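Local coordinates for OmpA family protein (Klebsiella pneumoniae subsp. pneumoniae, PDB 7RJJ), which probably binds the peptidoglycan of the cell wall through this OmpA-like domain, which holds D-alanine in its pocket, at residues 79-82 and 83-87. Residues are numbered along the deposited sequence; the frame is centred on the assembly and turned at random.
Sequences GDVP and DSCFA
Val81 CG1 meets the far end of the Phe86 ring, 3.4 Å from Phe86 CZ, the two side chains crossing at about a right angle. Standing anti to the backbone N (chi1 180°), this methyl also lies 3.8 Å from Cys85 SG, in a direction roughly at right angles to the ring contact. The turn itself is closed by a single good hydrogen bond, Cys85 N to Pro82 O at 3.1 Å, nearly straight at the hydrogen (161°) although the donor sits above the carbonyl plane. The same oxygen approaches the ring obliquely, 3.3 Å from Phe86 CE2, while Cys85 CB lies over one ring face, offset toward the rim. Val81 and Cys85 are buried here; the pyrrolidine of Pro82 borders them from the exposed side, its CD 3.8 Å from Cys85 SG. Beyond that the turn loosens toward solvent: the side chain of Asp83 touches the contact through CB alone and sends its carboxylate to a salt bridge with Arg76, whereas Ser84 OG is hydrogen-bonded to Ala122 O. The disulfide from Cys85 to Cys123 ties the turn to the end of the modelled chain. The loop after helix 57-77, ending in the 3-10 segment 83-85, leads into edge strand 86-90 of the OmpA-like fold, with Val81 reaching helix 27-38, Phe86 lying against helix 57-77, and Val81, Cys85 and Phe86 all touching Ile45 of the adjacent parallel strand 43-49.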
loop_
_atom_site.group_PDB
_atom_site.type_symbol
_atom_site.label_atom_id
_atom_site.label_comp_id
_atom_site.label_asym_id
_atom_site.label_seq_id
_atom_site.Cartn_x
_atom_site.Cartn_y
_atom_site.Cartn_z
ATOM N N GLY A 79 6.074 -13.056 1.587
ATOM C CA GLY A 79 4.960 -13.532 2.440
ATOM C C GLY A 79 4.226 -14.748 1.878
ATOM O O GLY A 79 3.270 -15.233 2.587
ATOM N N ASP A 80 4.750 -15.289 0.741
ATOM C CA ASP A 80 4.156 -16.510 0.126
ATOM C C ASP A 80 2.632 -16.398 -0.016
ATOM O O ASP A 80 1.955 -17.430 0.126
ATOM C CB ASP A 80 4.524 -17.777 0.901
ATOM C CG ASP A 80 5.988 -18.150 0.785
ATOM O OD1 ASP A 80 6.845 -17.273 1.062
ATOM O OD2 ASP A 80 6.264 -19.301 0.378
ATOM N N VAL A 81 2.113 -15.197 -0.276
ATOM C CA VAL A 81 0.651 -15.014 -0.526
ATOM C C VAL A 81 0.419 -15.251 -2.019
ATOM O O VAL A 81 1.145 -14.695 -2.841
ATOM C CB VAL A 81 0.180 -13.613 -0.090
ATOM C CG1 VAL A 81 -1.308 -13.409 -0.341
ATOM C CG2 VAL A 81 0.525 -13.332 1.370
ATOM N N PRO A 82 -0.553 -16.102 -2.433
ATOM C CA PRO A 82 -0.788 -16.351 -3.858
ATOM C C PRO A 82 -0.993 -15.050 -4.653
ATOM O O PRO A 82 -1.651 -14.152 -4.160
ATOM C CB PRO A 82 -2.036 -17.256 -3.876
ATOM C CG PRO A 82 -2.013 -17.935 -2.515
ATOM C CD PRO A 82 -1.437 -16.903 -1.569
ATOM N N ASP A 83 -0.463 -15.003 -5.872
ATOM C CA ASP A 83 -0.528 -13.781 -6.716
ATOM C C ASP A 83 -1.979 -13.362 -7.003
ATOM O O ASP A 83 -2.221 -12.168 -7.069
ATOM C CB ASP A 83 0.310 -13.982 -7.970
ATOM C CG ASP A 83 0.450 -12.755 -8.847
ATOM O OD1 ASP A 83 -0.548 -12.369 -9.448
ATOM O OD2 ASP A 83 1.558 -12.209 -8.948
ATOM N N SER A 84 -2.882 -14.325 -7.170
ATOM C CA SER A 84 -4.280 -13.956 -7.534
ATOM C C SER A 84 -5.009 -13.254 -6.382
ATOM O O SER A 84 -6.087 -12.703 -6.642
ATOM C CB SER A 84 -5.069 -15.154 -7.991
ATOM O OG SER A 84 -5.264 -16.075 -6.938
ATOM N N CYS A 85 -4.448 -13.244 -5.170
ATOM C CA CYS A 85 -5.163 -12.603 -4.027
ATOM C C CYS A 85 -5.201 -11.077 -4.155
ATOM O O CYS A 85 -6.083 -10.455 -3.523
ATOM C CB CYS A 85 -4.461 -12.890 -2.705
ATOM S SG CYS A 85 -4.372 -14.647 -2.290
ATOM N N PHE A 86 -4.287 -10.504 -4.938
ATOM C CA PHE A 86 -4.109 -9.031 -4.954
ATOM C C PHE A 86 -4.804 -8.301 -6.108
ATOM O O PHE A 86 -4.984 -8.846 -7.217
ATOM C CB PHE A 86 -2.619 -8.712 -5.057
ATOM C CG PHE A 86 -1.780 -9.369 -3.993
ATOM C CD1 PHE A 86 -1.594 -8.760 -2.769
ATOM C CD2 PHE A 86 -1.194 -10.611 -4.209
ATOM C CE1 PHE A 86 -0.833 -9.366 -1.781
ATOM C CE2 PHE A 86 -0.434 -11.216 -3.220
ATOM C CZ PHE A 86 -0.252 -10.586 -2.010
ATOM N N ALA A 87 -5.196 -7.060 -5.795
ATOM C CA ALA A 87 -5.720 -6.081 -6.770
ATOM C C ALA A 87 -5.016 -4.767 -6.436
ATOM O O ALA A 87 -5.102 -4.343 -5.247
ATOM C CB ALA A 87 -7.222 -5.984 -6.717
#